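PDB 5WUT: ULam111 from Flavobacterium sp., which probably hydrolyses the beta-1,3-glucosidic bonds of laminarin, as a laminarinase of glycoside hydrolase family 16 with a beta-jelly-roll fold. Local coordinates for residues A[48-51]-A[56-59]; A[65-70]-A[217-222]; A[171-176]-A[181-186]. All coordinates share one frame; numbering follows the deposited sequence.

Contact 1: A[48-51]-A[56-59]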
ATOM      1  N   ASN A  48      13.243  21.626 -20.989  1.00 14.03           N
ATOM      2  CA  ASN A  48      13.663  20.904 -19.790  1.00 14.05           C
ATOM      3  C   ASN A  48      13.237  19.431 -19.769  1.00 13.65           C
ATOM      4  O   ASN A  48      13.367  18.757 -18.750  1.00 15.43           O
ATOM      5  CB  ASN A  48      13.130  21.600 -18.530  1.00 12.01           C
ATOM      6  CG  ASN A  48      14.009  22.760 -18.088  1.00 11.48           C
ATOM      7  OD1 ASN A  48      14.060  23.796 -18.752  1.00 15.34           O
ATOM      8  ND2 ASN A  48      14.682  22.595 -16.946  1.00 13.36           N
ATOM      9  N   HIS A  49      12.744  18.926 -20.890  1.00 12.83           N
ATOM     10  CA  HIS A  49      12.340  17.522 -20.934  1.00 11.86           C
ATOM     11  C   HIS A  49      12.970  16.803 -22.116  1.00 15.04           C
ATOM     12  O   HIS A  49      13.405  17.430 -23.087  1.00 15.97           O
ATOM     13  CB  HIS A  49      10.834  17.411 -21.050  1.00 13.30           C
ATOM     14  CG  HIS A  49      10.355  17.791 -22.405  1.00 14.41           C
ATOM     15  ND1 HIS A  49      10.292  19.101 -22.820  1.00 14.66           N
ATOM     16  CD2 HIS A  49       9.988  17.033 -23.465  1.00 13.18           C
ATOM     17  CE1 HIS A  49       9.886  19.140 -24.078  1.00 13.17           C
ATOM     18  NE2 HIS A  49       9.689  17.900 -24.490  1.00 13.33           N
ATOM     19  N   LYS A  50      12.995  15.481 -22.036  1.00 13.93           N
ATOM     20  CA  LYS A  50      13.441  14.649 -23.148  1.00 15.34           C
ATOM     21  C   LYS A  50      12.691  13.323 -23.139  1.00 16.42           C
ATOM     22  O   LYS A  50      12.165  12.899 -22.107  1.00 15.53           O
ATOM     23  CB  LYS A  50      14.941  14.388 -23.069  1.00 15.53           C
ATOM     24  CG  LYS A  50      15.329  13.500 -21.911  1.00 19.38           C
ATOM     25  CD  LYS A  50      16.836  13.336 -21.787  1.00 23.36           C
ATOM     26  CE  LYS A  50      17.238  13.162 -20.327  1.00 29.57           C
ATOM     27  NZ  LYS A  50      18.604  12.595 -20.183  1.00 34.66           N
ATOM     28  N   MET A  51      12.617  12.693 -24.304  1.00 17.63           N
ATOM     29  CA  MET A  51      12.082  11.342 -24.417  1.00 17.81           C
ATOM     30  C   MET A  51      13.257  10.387 -24.493  1.00 19.88           C
ATOM     31  O   MET A  51      14.053  10.444 -25.429  1.00 21.87           O
ATOM     32  CB  MET A  51      11.180  11.197 -25.643  1.00 17.46           C
ATOM     33  CG  MET A  51      10.283  12.397 -25.869  1.00 22.42           C
ATOM     34  SD  MET A  51       9.011  12.536 -24.602  1.00 27.71           S
ATOM     35  CE  MET A  51       8.405  10.868 -24.586  1.00 23.27           C
ATOM     36  N   LEU A  56       9.171   9.689 -20.479  1.00 13.44           N
ATOM     37  CA  LEU A  56       9.264  11.141 -20.409  1.00 12.37           C
ATOM     38  C   LEU A  56      10.162  11.490 -19.225  1.00  9.86           C
ATOM     39  O   LEU A  56       9.891  11.087 -18.099  1.00 11.98           O
ATOM     40  CB  LEU A  56       7.879  11.791 -20.253  1.00 13.73           C
ATOM     41  CG  LEU A  56       7.892  13.280 -19.863  1.00 11.51           C
ATOM     42  CD1 LEU A  56       8.458  14.145 -21.003  1.00 14.59           C
ATOM     43  CD2 LEU A  56       6.499  13.738 -19.492  1.00 10.60           C
ATOM     44  N   VAL A  57      11.252  12.211 -19.480  1.00 11.05           N
ATOM     45  CA  VAL A  57      12.133  12.629 -18.397  1.00 11.31           C
ATOM     46  C   VAL A  57      12.127  14.144 -18.279  1.00 12.23           C
ATOM     47  O   VAL A  57      12.551  14.857 -19.186  1.00 12.97           O
ATOM     48  CB  VAL A  57      13.586  12.129 -18.590  1.00 13.68           C
ATOM     49  CG1 VAL A  57      14.462  12.575 -17.408  1.00 15.04           C
ATOM     50  CG2 VAL A  57      13.612  10.609 -18.739  1.00 16.24           C
ATOM     51  N   ILE A  58      11.617  14.630 -17.153  1.00 12.65           N
ATOM     52  CA  ILE A  58      11.613  16.056 -16.870  1.00 12.94           C
ATOM     53  C   ILE A  58      12.770  16.364 -15.945  1.00 11.59           C
ATOM     54  O   ILE A  58      12.926  15.711 -14.910  1.00 10.53           O
ATOM     55  CB  ILE A  58      10.300  16.492 -16.214  1.00 10.07           C
ATOM     56  CG1 ILE A  58       9.128  16.263 -17.182  1.00 12.51           C
ATOM     57  CG2 ILE A  58      10.387  17.957 -15.744  1.00 10.41           C
ATOM     58  CD1 ILE A  58       7.768  16.429 -16.552  1.00 12.40           C
ATOM     59  N   THR A  59      13.591  17.349 -16.308  1.00 12.45           N
ATOM     60  CA  THR A  59      14.721  17.710 -15.458  1.00 14.87           C
ATOM     61  C   THR A  59      14.565  19.109 -14.868  1.00 11.90           C
ATOM     62  O   THR A  59      14.330  20.085 -15.594  1.00 14.17           O
ATOM     63  CB  THR A  59      16.054  17.637 -16.229  1.00 15.88           C
ATOM     64  OG1 THR A  59      16.272  16.291 -16.671  1.00 17.80           O
ATOM     65  CG2 THR A  59      17.212  18.044 -15.329  1.00 16.34           C
TER
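K50 and V57 face each other as the hydrogen-bonded pair of a tight antiparallel beta hairpin, and the backbone bonds set the pattern. K50 N gives to V57 O, and V57 N returns a straighter bond to K50 O at 2.9 Å (N-H...O 171°). A third backbone bond, T59 N to N48 O at 2.8 Å, extends the pairing one residue ahead of strand 49-52, to N48. Between these rungs, at the non-hydrogen-bonded pair H49 and I58, H49 CA lies 3.2 Å from V57 O, a CA-H...O contact.

One side chain joins the backbone bonding: the N48 amide donates to the T59 carbonyl. N48 turns its CG beside the backbone N (chi1 -83°), which sets N48 ND2 2.9 Å from T59 O, with that oxygen in the amide plane. ND2 also bonds T68 OG1 and OD1 bonds T45 OG1, so both ends of the amide are engaged and its rotation is fixed.

Apolar contacts divide between the two faces. On one, the K50 chain runs alongside V57, CG 4.0 Å from V57 CB, before NZ pairs with E52. On the other, L56 CD1 is the shared methyl: it lies 4.0 Å from M51 SD, whose doubly bent chain folds back toward it, and 4.0 Å from H49 CB.

Strand 49-52 pairs edge to edge with strand 55-63, which in turn meets strand 224-234 through backbone bonds of L56 with I228 and of I58 with F226, while L56 and I58 also pack on strand 66-80 and I58 reaches strand 200-208.

Contact 2: A[65-70]-A[217-222]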
ATOM      1  N   THR A  65      20.609  32.165 -10.845  1.00 16.55           N
ATOM      2  CA  THR A  65      19.485  32.137  -9.919  1.00 18.15           C
ATOM      3  C   THR A  65      18.174  31.784 -10.612  1.00 15.22           C
ATOM      4  O   THR A  65      17.104  31.935 -10.031  1.00 18.63           O
ATOM      5  CB  THR A  65      19.292  33.468  -9.191  1.00 22.05           C
ATOM      6  OG1 THR A  65      19.172  34.533 -10.144  1.00 21.45           O
ATOM      7  CG2 THR A  65      20.455  33.733  -8.240  1.00 26.74           C
ATOM      8  N   GLN A  66      18.261  31.336 -11.860  1.00 13.93           N
ATOM      9  CA  GLN A  66      17.076  30.894 -12.590  1.00 15.24           C
ATOM     10  C   GLN A  66      16.847  29.387 -12.433  1.00 12.62           C
ATOM     11  O   GLN A  66      17.747  28.573 -12.643  1.00 14.08           O
ATOM     12  CB  GLN A  66      17.182  31.268 -14.078  1.00 14.06           C
ATOM     13  CG  GLN A  66      16.093  30.594 -14.950  1.00 14.15           C
ATOM     14  CD  GLN A  66      15.814  31.330 -16.254  1.00 14.62           C
ATOM     15  OE1 GLN A  66      15.915  30.761 -17.344  1.00 18.33           O
ATOM     16  NE2 GLN A  66      15.402  32.573 -16.143  1.00 12.53           N
ATOM     17  N   TYR A  67      15.635  29.033 -12.015  1.00 12.14           N
ATOM     18  CA  TYR A  67      15.207  27.647 -11.938  1.00 12.69           C
ATOM     19  C   TYR A  67      14.284  27.337 -13.102  1.00  9.81           C
ATOM     20  O   TYR A  67      13.430  28.152 -13.423  1.00 13.06           O
ATOM     21  CB  TYR A  67      14.475  27.389 -10.626  1.00 12.48           C
ATOM     22  CG  TYR A  67      15.314  27.584  -9.388  1.00 13.33           C
ATOM     23  CD1 TYR A  67      15.406  28.831  -8.783  1.00 13.43           C
ATOM     24  CD2 TYR A  67      16.004  26.516  -8.816  1.00 12.26           C
ATOM     25  CE1 TYR A  67      16.167  29.016  -7.652  1.00 13.86           C
ATOM     26  CE2 TYR A  67      16.772  26.689  -7.663  1.00 14.11           C
ATOM     27  CZ  TYR A  67      16.846  27.948  -7.092  1.00 17.03           C
ATOM     28  OH  TYR A  67      17.591  28.134  -5.949  1.00 19.17           O
ATOM     29  N   THR A  68      14.428  26.152 -13.696  1.00 10.71           N
ATOM     30  CA  THR A  68      13.574  25.753 -14.814  1.00 10.64           C
ATOM     31  C   THR A  68      13.088  24.308 -14.699  1.00 11.56           C
ATOM     32  O   THR A  68      13.751  23.456 -14.113  1.00 10.88           O
ATOM     33  CB  THR A  68      14.290  25.921 -16.173  1.00 12.33           C
ATOM     34  OG1 THR A  68      15.576  25.292 -16.124  1.00 12.74           O
ATOM     35  CG2 THR A  68      14.452  27.422 -16.523  1.00 12.01           C
ATOM     36  N   SER A  69      11.933  24.050 -15.294  1.00 11.00           N
ATOM     37  CA  SER A  69      11.351  22.717 -15.250  1.00 10.56           C
ATOM     38  C   SER A  69      10.303  22.618 -16.348  1.00 11.58           C
ATOM     39  O   SER A  69      10.271  23.469 -17.243  1.00 10.41           O
ATOM     40  CB  SER A  69      10.760  22.436 -13.862  1.00 10.17           C
ATOM     41  OG  SER A  69      10.458  21.044 -13.705  1.00 10.85           O
ATOM     42  N   THR A  70       9.461  21.584 -16.274  1.00  8.98           N
ATOM     43  CA  THR A  70       8.438  21.302 -17.286  1.00 10.57           C
ATOM     44  C   THR A  70       7.074  21.144 -16.645  1.00  7.50           C
ATOM     45  O   THR A  70       6.958  20.559 -15.550  1.00 10.66           O
ATOM     46  CB  THR A  70       8.751  20.002 -18.066  1.00 10.97           C
ATOM     47  OG1 THR A  70      10.102  20.036 -18.538  1.00 11.21           O
ATOM     48  CG2 THR A  70       7.781  19.789 -19.254  1.00 11.68           C
ATOM     49  N   VAL A 217      14.822  25.458  -0.386  1.00 15.79           N
ATOM     50  CA  VAL A 217      15.328  24.652  -1.489  1.00 16.32           C
ATOM     51  C   VAL A 217      16.815  24.397  -1.293  1.00 16.06           C
ATOM     52  O   VAL A 217      17.605  25.337  -1.135  1.00 15.68           O
ATOM     53  CB  VAL A 217      15.103  25.324  -2.863  1.00 17.02           C
ATOM     54  CG1 VAL A 217      15.721  24.486  -3.976  1.00 14.09           C
ATOM     55  CG2 VAL A 217      13.627  25.510  -3.136  1.00 14.67           C
ATOM     56  N   ASP A 218      17.188  23.126  -1.302  1.00 13.87           N
ATOM     57  CA  ASP A 218      18.585  22.706  -1.269  1.00 17.70           C
ATOM     58  C   ASP A 218      19.169  22.747  -2.681  1.00 16.44           C
ATOM     59  O   ASP A 218      18.957  21.836  -3.481  1.00 16.97           O
ATOM     60  CB  ASP A 218      18.684  21.304  -0.664  1.00 18.05           C
ATOM     61  CG  ASP A 218      20.098  20.740  -0.673  1.00 21.71           C
ATOM     62  OD1 ASP A 218      21.051  21.474  -1.021  1.00 21.62           O
ATOM     63  OD2 ASP A 218      20.256  19.553  -0.292  1.00 19.12           O
ATOM     64  N   ASP A 219      19.917  23.800  -2.991  1.00 15.48           N
ATOM     65  CA  ASP A 219      20.379  23.992  -4.363  1.00 15.73           C
ATOM     66  C   ASP A 219      21.400  22.944  -4.812  1.00 14.46           C
ATOM     67  O   ASP A 219      21.679  22.817  -6.003  1.00 16.28           O
ATOM     68  CB  ASP A 219      20.964  25.398  -4.528  1.00 13.51           C
ATOM     69  CG  ASP A 219      19.897  26.479  -4.518  1.00 17.97           C
ATOM     70  OD1 ASP A 219      18.760  26.214  -4.966  1.00 16.24           O
ATOM     71  OD2 ASP A 219      20.187  27.602  -4.043  1.00 18.31           O
ATOM     72  N   ALA A 220      21.947  22.178  -3.876  1.00 14.17           N
ATOM     73  CA  ALA A 220      22.898  21.132  -4.232  1.00 14.99           C
ATOM     74  C   ALA A 220      22.220  19.963  -4.954  1.00 17.43           C
ATOM     75  O   ALA A 220      22.898  19.144  -5.578  1.00 19.81           O
ATOM     76  CB  ALA A 220      23.612  20.623  -2.995  1.00 18.81           C
ATOM     77  N   ILE A 221      20.894  19.878  -4.869  1.00 17.06           N
ATOM     78  CA  ILE A 221      20.203  18.717  -5.440  1.00 16.41           C
ATOM     79  C   ILE A 221      20.128  18.743  -6.968  1.00 15.49           C
ATOM     80  O   ILE A 221      19.922  17.712  -7.597  1.00 16.42           O
ATOM     81  CB  ILE A 221      18.745  18.553  -4.885  1.00 11.46           C
ATOM     82  CG1 ILE A 221      17.774  19.593  -5.461  1.00 15.08           C
ATOM     83  CG2 ILE A 221      18.737  18.553  -3.363  1.00 15.73           C
ATOM     84  CD1 ILE A 221      16.339  19.467  -4.901  1.00 15.34           C
ATOM     85  N   PHE A 222      20.278  19.918  -7.565  1.00 14.80           N
ATOM     86  CA  PHE A 222      20.051  20.064  -8.999  1.00 13.79           C
ATOM     87  C   PHE A 222      21.251  19.598  -9.808  1.00 18.72           C
ATOM     88  O   PHE A 222      22.392  19.825  -9.409  1.00 17.05           O
ATOM     89  CB  PHE A 222      19.707  21.514  -9.329  1.00 15.64           C
ATOM     90  CG  PHE A 222      18.470  21.990  -8.652  1.00 12.16           C
ATOM     91  CD1 PHE A 222      17.228  21.538  -9.091  1.00 12.33           C
ATOM     92  CD2 PHE A 222      18.530  22.828  -7.553  1.00 12.29           C
ATOM     93  CE1 PHE A 222      16.058  21.951  -8.465  1.00 13.48           C
ATOM     94  CE2 PHE A 222      17.369  23.246  -6.920  1.00 14.08           C
ATOM     95  CZ  PHE A 222      16.130  22.797  -7.373  1.00 15.07           C
TER
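Y67 extends its ring to the loop at 217-222, where D219 meets the hydroxyl and F222 the ring. The phenol crosses the D219 side chain at about a right angle, and Y67 OH donates to D219 OD1 over a very short 2.5 Å. D219 keeps CG beside its backbone N (chi1 -72°), which brings OD1 round to the phenol. That oxygen lies near the plane of the tyrosine ring, at its edge, with the ring and carboxylate planes turned 36° apart. The other carboxylate oxygen stands at a poor angle for bonding; R41 adds a weak hydrogen bond to the same hydroxyl.

Against F222 the tyrosine presents its edge to the phenyl face, an offset edge-to-face pair with centroids 5.5 Å apart and planes at 62°. The closest carbons are Y67 CE2 and F222 CE2, at 3.6 Å. In the jelly-roll sandwich of family 16 this pins the loop before strand 224-234 to the start of strand 66-80.

Within the loop, D218 OD1 accepts from A220 N, an Asx turn. One face of the F222 ring is covered by I221 CG1, which sits over its centre. I208 of strand 200-208 touches Y67, V217 and F222 alike.

Contact 3: A[171-176]-A[181-186]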
ATOM      1  N   LYS A 171     -17.544   7.372  -6.166  1.00 11.58           N
ATOM      2  CA  LYS A 171     -16.379   7.484  -5.302  1.00 13.16           C
ATOM      3  C   LYS A 171     -15.066   7.601  -6.054  1.00 13.68           C
ATOM      4  O   LYS A 171     -14.975   7.295  -7.248  1.00 12.10           O
ATOM      5  CB  LYS A 171     -16.302   6.297  -4.343  1.00 15.17           C
ATOM      6  CG  LYS A 171     -16.258   4.972  -5.019  1.00 18.84           C
ATOM      7  CD  LYS A 171     -15.896   3.885  -4.024  1.00 26.06           C
ATOM      8  CE  LYS A 171     -15.976   2.534  -4.690  1.00 23.57           C
ATOM      9  NZ  LYS A 171     -14.882   2.352  -5.676  1.00 27.36           N
ATOM     10  N   MET A 172     -14.053   8.055  -5.325  1.00 10.03           N
ATOM     11  CA  MET A 172     -12.701   8.185  -5.832  1.00  8.55           C
ATOM     12  C   MET A 172     -11.766   7.361  -4.959  1.00  9.63           C
ATOM     13  O   MET A 172     -11.555   7.706  -3.790  1.00 12.02           O
ATOM     14  CB  MET A 172     -12.275   9.654  -5.826  1.00  9.44           C
ATOM     15  CG  MET A 172     -11.044   9.965  -6.659  1.00 11.11           C
ATOM     16  SD  MET A 172     -11.452  10.096  -8.413  1.00 12.76           S
ATOM     17  CE  MET A 172     -12.413  11.603  -8.449  1.00 11.79           C
ATOM     18  N   ASP A 173     -11.226   6.278  -5.513  1.00  8.86           N
ATOM     19  CA  ASP A 173     -10.254   5.430  -4.811  1.00  9.55           C
ATOM     20  C   ASP A 173      -8.848   5.746  -5.307  1.00  9.64           C
ATOM     21  O   ASP A 173      -8.645   5.893  -6.520  1.00 11.82           O
ATOM     22  CB  ASP A 173     -10.512   3.941  -5.057  1.00 12.32           C
ATOM     23  CG  ASP A 173     -11.723   3.392  -4.321  1.00 14.85           C
ATOM     24  OD1 ASP A 173     -12.311   2.424  -4.842  1.00 18.59           O
ATOM     25  OD2 ASP A 173     -12.079   3.865  -3.231  1.00 12.98           O
ATOM     26  N   PHE A 174      -7.880   5.820  -4.397  1.00  6.52           N
ATOM     27  CA  PHE A 174      -6.495   6.086  -4.766  1.00  8.49           C
ATOM     28  C   PHE A 174      -5.612   4.891  -4.417  1.00 10.03           C
ATOM     29  O   PHE A 174      -5.740   4.341  -3.314  1.00  9.71           O
ATOM     30  CB  PHE A 174      -5.963   7.328  -4.035  1.00  9.00           C
ATOM     31  CG  PHE A 174      -6.661   8.625  -4.398  1.00  8.64           C
ATOM     32  CD1 PHE A 174      -7.932   8.913  -3.909  1.00  8.71           C
ATOM     33  CD2 PHE A 174      -6.009   9.588  -5.172  1.00  8.35           C
ATOM     34  CE1 PHE A 174      -8.563  10.131  -4.227  1.00  9.09           C
ATOM     35  CE2 PHE A 174      -6.624  10.791  -5.484  1.00 10.43           C
ATOM     36  CZ  PHE A 174      -7.902  11.062  -5.017  1.00  9.62           C
ATOM     37  N   PHE A 175      -4.731   4.498  -5.337  1.00  8.35           N
ATOM     38  CA  PHE A 175      -3.864   3.333  -5.158  1.00  9.03           C
ATOM     39  C   PHE A 175      -2.404   3.663  -5.377  1.00 12.17           C
ATOM     40  O   PHE A 175      -2.050   4.372  -6.319  1.00 13.52           O
ATOM     41  CB  PHE A 175      -4.246   2.195  -6.124  1.00  9.52           C
ATOM     42  CG  PHE A 175      -5.689   1.795  -6.079  1.00 10.61           C
ATOM     43  CD1 PHE A 175      -6.653   2.527  -6.760  1.00  9.61           C
ATOM     44  CD2 PHE A 175      -6.083   0.646  -5.405  1.00 10.52           C
ATOM     45  CE1 PHE A 175      -7.977   2.153  -6.720  1.00 12.13           C
ATOM     46  CE2 PHE A 175      -7.399   0.252  -5.377  1.00 13.13           C
ATOM     47  CZ  PHE A 175      -8.362   1.009  -6.036  1.00 11.04           C
ATOM     48  N   VAL A 176      -1.543   3.139  -4.515  1.00  9.36           N
ATOM     49  CA  VAL A 176      -0.126   3.169  -4.782  1.00  8.23           C
ATOM     50  C   VAL A 176       0.374   1.743  -4.783  1.00 11.31           C
ATOM     51  O   VAL A 176       0.084   0.990  -3.849  1.00 10.25           O
ATOM     52  CB  VAL A 176       0.633   4.025  -3.745  1.00  9.72           C
ATOM     53  CG1 VAL A 176       2.122   4.065  -4.078  1.00 12.41           C
ATOM     54  CG2 VAL A 176       0.062   5.436  -3.733  1.00 12.90           C
ATOM     55  N   VAL A 181      -5.070   3.253  -0.794  1.00  8.30           N
ATOM     56  CA  VAL A 181      -4.553   4.060   0.318  1.00 10.56           C
ATOM     57  C   VAL A 181      -5.519   5.133   0.809  1.00 12.01           C
ATOM     58  O   VAL A 181      -5.358   5.640   1.923  1.00 11.77           O
ATOM     59  CB  VAL A 181      -3.222   4.740  -0.044  1.00 11.07           C
ATOM     60  CG1 VAL A 181      -2.172   3.691  -0.336  1.00 10.67           C
ATOM     61  CG2 VAL A 181      -3.392   5.704  -1.234  1.00 12.85           C
ATOM     62  N   TYR A 182      -6.516   5.479  -0.005  1.00  9.58           N
ATOM     63  CA  TYR A 182      -7.416   6.583   0.325  1.00  9.05           C
ATOM     64  C   TYR A 182      -8.686   6.492  -0.512  1.00  9.50           C
ATOM     65  O   TYR A 182      -8.630   6.181  -1.706  1.00  9.03           O
ATOM     66  CB  TYR A 182      -6.722   7.941   0.097  1.00  9.56           C
ATOM     67  CG  TYR A 182      -7.600   9.161   0.298  1.00 10.25           C
ATOM     68  CD1 TYR A 182      -8.323   9.349   1.477  1.00 11.64           C
ATOM     69  CD2 TYR A 182      -7.675  10.144  -0.680  1.00  9.47           C
ATOM     70  CE1 TYR A 182      -9.136  10.465   1.651  1.00 11.22           C
ATOM     71  CE2 TYR A 182      -8.470  11.269  -0.506  1.00 10.20           C
ATOM     72  CZ  TYR A 182      -9.190  11.423   0.657  1.00 11.76           C
ATOM     73  OH  TYR A 182      -9.997  12.535   0.800  1.00 13.09           O
ATOM     74  N   THR A 183      -9.824   6.772   0.118  1.00  9.33           N
ATOM     75  CA  THR A 183     -11.105   6.781  -0.570  1.00  8.68           C
ATOM     76  C   THR A 183     -11.882   8.048  -0.225  1.00 11.38           C
ATOM     77  O   THR A 183     -11.992   8.421   0.944  1.00 13.55           O
ATOM     78  CB  THR A 183     -11.963   5.553  -0.199  1.00  9.66           C
ATOM     79  OG1 THR A 183     -11.305   4.353  -0.624  1.00 11.71           O
ATOM     80  CG2 THR A 183     -13.329   5.644  -0.854  1.00 12.36           C
ATOM     81  N   PHE A 184     -12.405   8.720  -1.243  1.00 10.99           N
ATOM     82  CA  PHE A 184     -13.290   9.861  -1.034  1.00  9.29           C
ATOM     83  C   PHE A 184     -14.641   9.480  -1.613  1.00  9.61           C
ATOM     84  O   PHE A 184     -14.763   9.174  -2.805  1.00 11.16           O
ATOM     85  CB  PHE A 184     -12.721  11.133  -1.690  1.00 12.26           C
ATOM     86  CG  PHE A 184     -13.582  12.362  -1.517  1.00 12.48           C
ATOM     87  CD1 PHE A 184     -13.883  12.844  -0.253  1.00 13.05           C
ATOM     88  CD2 PHE A 184     -14.050  13.056  -2.628  1.00 12.67           C
ATOM     89  CE1 PHE A 184     -14.668  13.984  -0.093  1.00 13.08           C
ATOM     90  CE2 PHE A 184     -14.829  14.197  -2.482  1.00 14.98           C
ATOM     91  CZ  PHE A 184     -15.134  14.663  -1.210  1.00 15.09           C
ATOM     92  N   ASN A 185     -15.646   9.445  -0.746  1.00 11.75           N
ATOM     93  CA  ASN A 185     -16.988   9.050  -1.135  1.00 13.45           C
ATOM     94  C   ASN A 185     -17.996   9.811  -0.299  1.00 17.36           C
ATOM     95  O   ASN A 185     -18.574   9.264   0.642  1.00 23.05           O
ATOM     96  CB  ASN A 185     -17.173   7.536  -0.959  1.00 13.59           C
ATOM     97  CG  ASN A 185     -18.530   7.049  -1.440  1.00 20.98           C
ATOM     98  OD1 ASN A 185     -19.424   7.841  -1.729  1.00 25.55           O
ATOM     99  ND2 ASN A 185     -18.684   5.731  -1.528  1.00 27.04           N
ATOM    100  N   PRO A 186     -18.203  11.081  -0.626  1.00 15.31           N
ATOM    101  CA  PRO A 186     -19.186  11.855   0.139  1.00 19.47           C
ATOM    102  C   PRO A 186     -20.620  11.462  -0.195  1.00 20.54           C
ATOM    103  O   PRO A 186     -20.927  11.177  -1.344  1.00 19.28           O
ATOM    104  CB  PRO A 186     -18.899  13.293  -0.290  1.00 19.34           C
ATOM    105  CG  PRO A 186     -18.298  13.167  -1.670  1.00 18.07           C
ATOM    106  CD  PRO A 186     -17.494  11.898  -1.630  1.00 16.71           C
TER
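D173 carries a carboxylate gripped at both oxygens. K171 NZ forms a salt bridge with D173 OD1 at 2.7 Å, arriving from above the carboxylate plane, and T183 OG1 donates to D173 OD2 over 2.8 Å on the anti side, though tilted 31° out of that plane. The lysine reaches forward two residues by bending at its last torsion (chi4 70°), while D173 and T183 lie side by side across a non-hydrogen-bonded pair. R152 of the second subunit adds only a long, weak ion pair to OD1.

The other face is aromatic. F174 and Y182 point the same way with planes at 33°, an oblique pairing whose nearest carbons, F174 CD1 and Y182 CD2, are 3.5 Å apart. Both rings pack on T134 and L136 of strand 131-137. Farther along that face, P186 CD covers one face of the F184 ring, 3.5 Å above its plane.

The backbone ladder joins M172 with F184 and F174 with Y182. A classic beta bulge interrupts it: V181 and Y182 both stand opposite F174, whose O receives V181 N at 2.8 Å. V181 CG2 packs against F174 CB at 4.1 Å, and V181 also touches I179 of the second subunit.

The face of F174 and Y182 is thus largely apolar and turned to strand 131-137; on the other, beside F175, the lysine and threonine probably favour the anionic form of a buried carboxylate.

From the N terminus, contact 1 comes first and closes a short hairpin, with four residues between its segments. Strand 55-63 then leads directly into strand 66-80, where contact 2 opens; it closes only after 146 intervening residues, in the loop ahead of strand 224-234. Contact 3, another short hairpin, lies wholly within that long excursion, so contacts 2 and 3 nest while contact 1 precedes both. Contacts 1 and 2 touch where T68 and T70 meet N48, their centres 15 Å apart. Contact 3 stands on the opposite side of the chain's centre, about 18 Å from contact 1 and 20 Å from contact 2 between nearest atoms, and there meets the second subunit.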